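Aldehyde dehydrogenase (Staphylococcus aureus, PDB 6K10) catalyses the NAD-dependent oxidation of 4,4'-diaponeurosporen-4-al to 4,4'-diaponeurosporenoic acid, a step in the biosynthesis of the carotenoid staphyloxanthin. Local coordinates at residues I364-E378 / E389-H403. The protein carries 1 engineered substitution. Sequence-based numbering, arbitrary orientation.
With EDO (1,2-ethanediol), chain B.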
loop_
_atom_site.group_PDB
_atom_site.type_symbol
_atom_site.label_atom_id
_atom_site.label_comp_id
_atom_site.label_asym_id
_atom_site.label_seq_id
_atom_site.Cartn_x
_atom_site.Cartn_y
_atom_site.Cartn_z
ATOM N N ILE A 364 -22.604 -4.044 14.256
ATOM C CA ILE A 364 -21.197 -4.122 13.865
ATOM C C ILE A 364 -20.795 -2.900 13.044
ATOM O O ILE A 364 -19.687 -2.369 13.199
ATOM C CB ILE A 364 -20.931 -5.440 13.107
ATOM C CG1 ILE A 364 -21.200 -6.637 14.019
ATOM C CG2 ILE A 364 -19.510 -5.485 12.545
ATOM C CD1 ILE A 364 -21.359 -7.957 13.281
ATOM N N HIS A 365 -21.687 -2.425 12.171
ATOM C CA HIS A 365 -21.360 -1.285 11.324
ATOM C C HIS A 365 -21.266 0.021 12.108
ATOM O O HIS A 365 -20.659 0.979 11.616
ATOM C CB HIS A 365 -22.395 -1.156 10.203
ATOM C CG HIS A 365 -21.907 -0.380 9.018
ATOM N ND1 HIS A 365 -21.830 0.996 9.007
ATOM C CD2 HIS A 365 -21.459 -0.791 7.807
ATOM C CE1 HIS A 365 -21.362 1.399 7.839
ATOM N NE2 HIS A 365 -21.127 0.335 7.093
ATOM N N GLN A 366 -21.844 0.085 13.311
ATOM C CA GLN A 366 -21.727 1.281 14.141
ATOM C C GLN A 366 -20.357 1.424 14.785
ATOM O O GLN A 366 -20.049 2.499 15.311
ATOM C CB GLN A 366 -22.792 1.276 15.239
ATOM C CG GLN A 366 -24.208 1.495 14.749
ATOM C CD GLN A 366 -25.152 1.883 15.868
ATOM O OE1 GLN A 366 -25.062 1.363 16.980
ATOM N NE2 GLN A 366 -26.068 2.799 15.577
ATOM N N ARG A 367 -19.543 0.382 14.768
ATOM C CA ARG A 367 -18.250 0.337 15.425
ATOM C C ARG A 367 -17.127 0.302 14.394
ATOM O O ARG A 367 -17.369 0.074 13.203
ATOM C CB ARG A 367 -18.189 -0.888 16.348
ATOM C CG ARG A 367 -19.206 -0.822 17.479
ATOM C CD ARG A 367 -19.412 -2.166 18.154
ATOM N NE ARG A 367 -20.174 -2.027 19.392
ATOM C CZ ARG A 367 -19.629 -1.929 20.602
ATOM N NH1 ARG A 367 -20.406 -1.802 21.669
ATOM N NH2 ARG A 367 -18.311 -1.960 20.746
ATOM N N PRO A 368 -15.881 0.557 14.809
ATOM C CA PRO A 368 -14.775 0.549 13.842
ATOM C C PRO A 368 -14.650 -0.794 13.139
ATOM O O PRO A 368 -14.952 -1.847 13.704
ATOM C CB PRO A 368 -13.543 0.841 14.706
ATOM C CG PRO A 368 -14.073 1.547 15.894
ATOM C CD PRO A 368 -15.428 0.970 16.151
ATOM N N LYS A 369 -14.206 -0.740 11.888
ATOM C CA LYS A 369 -14.015 -1.945 11.094
ATOM C C LYS A 369 -13.021 -2.872 11.783
ATOM O O LYS A 369 -11.863 -2.480 11.993
ATOM C CB LYS A 369 -13.529 -1.586 9.693
ATOM C CG LYS A 369 -14.477 -0.675 8.931
ATOM C CD LYS A 369 -13.909 -0.280 7.580
ATOM C CE LYS A 369 -14.920 0.514 6.767
ATOM N NZ LYS A 369 -14.325 1.026 5.502
ATOM N N PRO A 370 -13.418 -4.084 12.152
ATOM C CA PRO A 370 -12.536 -4.948 12.937
ATOM C C PRO A 370 -11.546 -5.702 12.060
ATOM O O PRO A 370 -11.734 -5.867 10.854
ATOM C CB PRO A 370 -13.512 -5.910 13.620
ATOM C CG PRO A 370 -14.639 -6.023 12.644
ATOM C CD PRO A 370 -14.740 -4.697 11.926
ATOM N N LEU A 371 -10.471 -6.163 12.707
ATOM C CA LEU A 371 -9.448 -6.924 11.998
ATOM C C LEU A 371 -10.010 -8.226 11.453
ATOM O O LEU A 371 -9.628 -8.670 10.365
ATOM C CB LEU A 371 -8.261 -7.200 12.920
ATOM C CG LEU A 371 -7.078 -7.965 12.319
ATOM C CD1 LEU A 371 -6.721 -7.447 10.942
ATOM C CD2 LEU A 371 -5.883 -7.864 13.239
ATOM N N SER A 372 -10.916 -8.859 12.193
ATOM C CA SER A 372 -11.528 -10.085 11.716
ATOM C C SER A 372 -13.015 -10.082 12.032
ATOM O O SER A 372 -13.489 -9.351 12.903
ATOM C CB SER A 372 -10.848 -11.329 12.306
ATOM O OG SER A 372 -11.106 -11.453 13.687
ATOM N N LEU A 373 -13.749 -10.898 11.281
ATOM C CA LEU A 373 -15.161 -11.146 11.530
ATOM C C LEU A 373 -15.449 -12.605 11.221
ATOM O O LEU A 373 -14.905 -13.160 10.265
ATOM C CB LEU A 373 -16.066 -10.240 10.687
ATOM C CG LEU A 373 -17.585 -10.412 10.858
ATOM C CD1 LEU A 373 -18.302 -9.075 10.759
ATOM C CD2 LEU A 373 -18.149 -11.389 9.831
ATOM N N TYR A 374 -16.314 -13.215 12.026
ATOM C CA TYR A 374 -16.694 -14.606 11.839
ATOM C C TYR A 374 -18.208 -14.725 11.818
ATOM O O TYR A 374 -18.907 -14.041 12.568
ATOM C CB TYR A 374 -16.094 -15.490 12.932
ATOM C CG TYR A 374 -14.610 -15.269 13.114
ATOM C CD1 TYR A 374 -13.701 -15.760 12.189
ATOM C CD2 TYR A 374 -14.119 -14.553 14.202
ATOM C CE1 TYR A 374 -12.340 -15.551 12.339
ATOM C CE2 TYR A 374 -12.760 -14.343 14.362
ATOM C CZ TYR A 374 -11.877 -14.844 13.431
ATOM O OH TYR A 374 -10.526 -14.633 13.595
ATOM N N LEU A 375 -18.706 -15.591 10.941
ATOM C CA LEU A 375 -20.127 -15.891 10.849
ATOM C C LEU A 375 -20.313 -17.396 10.874
ATOM O O LEU A 375 -19.683 -18.112 10.092
ATOM C CB LEU A 375 -20.747 -15.310 9.575
ATOM C CG LEU A 375 -22.151 -15.834 9.266
ATOM C CD1 LEU A 375 -23.152 -15.359 10.311
ATOM C CD2 LEU A 375 -22.589 -15.422 7.874
ATOM N N PHE A 376 -21.168 -17.869 11.774
ATOM C CA PHE A 376 -21.559 -19.270 11.825
ATOM C C PHE A 376 -22.999 -19.371 11.354
ATOM O O PHE A 376 -23.907 -18.818 11.987
ATOM C CB PHE A 376 -21.378 -19.855 13.227
ATOM C CG PHE A 376 -19.942 -20.123 13.571
ATOM C CD1 PHE A 376 -19.155 -19.129 14.122
ATOM C CD2 PHE A 376 -19.366 -21.352 13.295
ATOM C CE1 PHE A 376 -17.823 -19.363 14.420
ATOM C CE2 PHE A 376 -18.037 -21.592 13.592
ATOM C CZ PHE A 376 -17.264 -20.596 14.155
ATOM N N SER A 377 -23.191 -20.055 10.229
ATOM C CA SER A 377 -24.476 -20.123 9.556
ATOM C C SER A 377 -24.432 -21.247 8.541
ATOM O O SER A 377 -23.378 -21.540 7.973
ATOM C CB SER A 377 -24.810 -18.794 8.862
ATOM O OG SER A 377 -26.044 -18.865 8.161
ATOM N N GLU A 378 -25.584 -21.878 8.333
ATOM C CA GLU A 378 -25.782 -22.801 7.229
ATOM C C GLU A 378 -26.584 -22.164 6.105
ATOM O O GLU A 378 -26.939 -22.841 5.133
ATOM C CB GLU A 378 -26.466 -24.073 7.732
ATOM C CG GLU A 378 -25.688 -24.788 8.832
ATOM C CD GLU A 378 -24.317 -25.229 8.373
ATOM O OE1 GLU A 378 -24.192 -25.599 7.190
ATOM O OE2 GLU A 378 -23.371 -25.206 9.189
ATOM N N GLU A 389 -21.861 -6.833 2.901
ATOM C CA GLU A 389 -22.326 -5.607 3.540
ATOM C C GLU A 389 -21.427 -5.107 4.662
ATOM O O GLU A 389 -21.492 -3.918 4.994
ATOM C CB GLU A 389 -23.746 -5.799 4.084
ATOM C CG GLU A 389 -24.780 -6.049 3.000
ATOM C CD GLU A 389 -26.162 -6.312 3.562
ATOM O OE1 GLU A 389 -26.516 -5.695 4.589
ATOM O OE2 GLU A 389 -26.891 -7.140 2.979
ATOM N N LEU A 390 -20.602 -5.965 5.254
ATOM C CA LEU A 390 -19.719 -5.575 6.346
ATOM C C LEU A 390 -18.271 -5.650 5.888
ATOM O O LEU A 390 -17.837 -6.676 5.355
ATOM C CB LEU A 390 -19.926 -6.469 7.569
ATOM C CG LEU A 390 -21.275 -6.326 8.273
ATOM C CD1 LEU A 390 -21.428 -7.391 9.345
ATOM C CD2 LEU A 390 -21.417 -4.932 8.865
ATOM N N SER A 391 -17.530 -4.567 6.104
ATOM C CA SER A 391 -16.112 -4.515 5.785
ATOM C C SER A 391 -15.288 -4.815 7.029
ATOM O O SER A 391 -15.571 -4.308 8.119
ATOM C CB SER A 391 -15.712 -3.152 5.219
ATOM O OG SER A 391 -14.315 -3.108 4.975
ATOM N N PHE A 392 -14.267 -5.642 6.852
ATOM C CA PHE A 392 -13.377 -6.041 7.931
ATOM C C PHE A 392 -12.094 -6.541 7.288
ATOM O O PHE A 392 -12.030 -6.748 6.075
ATOM C CB PHE A 392 -14.022 -7.106 8.825
ATOM C CG PHE A 392 -14.640 -8.247 8.064
ATOM C CD1 PHE A 392 -15.949 -8.172 7.618
ATOM C CD2 PHE A 392 -13.912 -9.394 7.798
ATOM C CE1 PHE A 392 -16.520 -9.218 6.919
ATOM C CE2 PHE A 392 -14.479 -10.445 7.099
ATOM C CZ PHE A 392 -15.785 -10.356 6.660
ATOM N N GLY A 393 -11.068 -6.724 8.113
ATOM C CA GLY A 393 -9.777 -7.132 7.593
ATOM C C GLY A 393 -9.828 -8.442 6.833
ATOM O O GLY A 393 -9.511 -8.496 5.640
ATOM N N GLY A 394 -10.232 -9.500 7.523
ATOM C CA GLY A 394 -10.425 -10.812 6.929
ATOM C C GLY A 394 -11.199 -11.654 7.915
ATOM O O GLY A 394 -11.394 -11.262 9.063
ATOM N N GLY A 395 -11.651 -12.817 7.471
ATOM C CA GLY A 395 -12.475 -13.601 8.364
ATOM C C GLY A 395 -12.721 -15.017 7.910
ATOM O O GLY A 395 -11.954 -15.588 7.135
ATOM N N ALA A 396 -13.809 -15.584 8.424
ATOM C CA ALA A 396 -14.105 -16.991 8.209
ATOM C C ALA A 396 -15.602 -17.229 8.318
ATOM O O ALA A 396 -16.280 -16.615 9.147
ATOM C CB ALA A 396 -13.362 -17.872 9.218
ATOM N N ILE A 397 -16.103 -18.122 7.472
ATOM C CA ILE A 397 -17.456 -18.645 7.578
ATOM C C ILE A 397 -17.353 -20.033 8.196
ATOM O O ILE A 397 -16.667 -20.910 7.654
ATOM C CB ILE A 397 -18.154 -18.697 6.210
ATOM C CG1 ILE A 397 -18.059 -17.347 5.494
ATOM C CG2 ILE A 397 -19.612 -19.109 6.370
ATOM C CD1 ILE A 397 -18.430 -16.155 6.354
ATOM N N ASN A 398 -18.011 -20.219 9.341
ATOM C CA ASN A 398 -18.029 -21.496 10.060
ATOM C C ASN A 398 -16.634 -21.909 10.532
ATOM O O ASN A 398 -16.297 -23.094 10.568
ATOM C CB ASN A 398 -18.678 -22.599 9.218
ATOM C CG ASN A 398 -20.182 -22.431 9.102
ATOM O OD1 ASN A 398 -20.817 -21.830 9.969
ATOM N ND2 ASN A 398 -20.764 -22.971 8.033
ATOM N N ASP A 399 -15.824 -20.924 10.916
ATOM C CA ASP A 399 -14.532 -21.171 11.546
ATOM C C ASP A 399 -14.078 -19.874 12.200
ATOM O O ASP A 399 -14.696 -18.823 12.023
ATOM C CB ASP A 399 -13.488 -21.666 10.537
ATOM C CG ASP A 399 -12.427 -22.550 11.173
ATOM O OD1 ASP A 399 -12.481 -22.762 12.404
ATOM O OD2 ASP A 399 -11.529 -23.019 10.441
ATOM N N THR A 400 -12.999 -19.962 12.977
ATOM C CA THR A 400 -12.327 -18.772 13.482
ATOM C C THR A 400 -10.820 -18.963 13.378
ATOM O O THR A 400 -10.321 -20.092 13.395
ATOM C CB THR A 400 -12.697 -18.428 14.945
ATOM O OG1 THR A 400 -12.087 -19.363 15.841
ATOM C CG2 THR A 400 -14.212 -18.421 15.160
ATOM N N LEU A 401 -10.113 -17.839 13.228
ATOM C CA LEU A 401 -8.656 -17.749 13.320
ATOM C C LEU A 401 -7.911 -18.345 12.127
ATOM O O LEU A 401 -6.894 -17.790 11.700
ATOM C CB LEU A 401 -8.169 -18.395 14.625
ATOM C CG LEU A 401 -6.662 -18.524 14.862
ATOM C CD1 LEU A 401 -6.032 -17.169 15.137
ATOM C CD2 LEU A 401 -6.392 -19.471 16.017
ATOM N N MET A 402 -8.405 -19.453 11.565
ATOM C CA MET A 402 -7.616 -20.228 10.608
ATOM C C MET A 402 -7.401 -19.536 9.263
ATOM O O MET A 402 -6.606 -20.039 8.461
ATOM C CB MET A 402 -8.259 -21.597 10.373
ATOM C CG MET A 402 -8.209 -22.523 11.580
ATOM S SD MET A 402 -6.568 -22.614 12.331
ATOM C CE MET A 402 -5.684 -23.614 11.135
ATOM N N HIS A 403 -8.066 -18.411 8.985
ATOM C CA HIS A 403 -7.783 -17.721 7.730
ATOM C C HIS A 403 -6.377 -17.129 7.709
ATOM O O HIS A 403 -5.878 -16.783 6.633
ATOM C CB HIS A 403 -8.829 -16.635 7.453
ATOM C CG HIS A 403 -8.862 -15.535 8.469
ATOM N ND1 HIS A 403 -9.165 -15.752 9.796
ATOM C CD2 HIS A 403 -8.652 -14.203 8.344
ATOM C CE1 HIS A 403 -9.130 -14.603 10.447
ATOM N NE2 HIS A 403 -8.820 -13.647 9.590
HETATM C C1 EDO B . -21.465 -26.552 6.331
HETATM O O1 EDO B . -21.091 -25.245 6.780
HETATM C C2 EDO B . -22.054 -26.473 4.930
HETATM O O2 EDO B . -21.482 -27.516 4.135
HETATM O O HOH W 1 -7.979 -11.045 9.524
HETATM O O HOH W 2 -22.953 -23.411 10.990
#
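Phe-392 holds CG between its backbone N and carbonyl carbon (chi1 48°), which lays the ring flat against Leu-373, whose CB stands 3.6 Å from the ring centroid in a CH-pi contact. Tyr-374, with CG anti to its carbonyl carbon (chi1 -50°), offers a ring face to Thr-400 CB, 3.8 Å from the centroid, while Ala-396 CB meets the ring edge. Its hydroxyl lies near the edge of the His-403 ring and is hydrogen-bonded to Val-252 O.

Between these contacts, parallel strands 372-376 and 394-397 illustrate the beta-alpha-beta crossover, joined through helix 380-389. Leu-375 sits at the regular end of the ladder: its N bonds Ala-396 O at 3.2 Å, and its O takes Asn-398 N at 2.8 Å. Beyond the strand, the Asn-398 amide continues the pairing, OD1 accepting Ser-377 N (3.0 Å) and ND2 donating to Ser-377 O (3.0 Å). A water gives one proton to this OD1 and the other to Glu-378 OE2, which is also hydrogen-bonded to Thr-442 OG1 of the second subunit. At the opposite end, a second water links Leu-371 O to His-403 NE2, and the side chain of Leu-371 lies against the predicted active-site residues Glu-217 and Ser-251 (engineered here).

Residues 394-397 also pair with a strand of the second subunit, and Lys-435 of that subunit makes a cation-pi contact with the Phe-392 ring. The chemistry thus implies that the Asn-398 amide, just past strand 394-397, uses both polar atoms to hold the Ser-377 backbone where the chain leaves strand 372-376 for the helix, while backbone groups of 394-397 carry the sheet across the dimer interface.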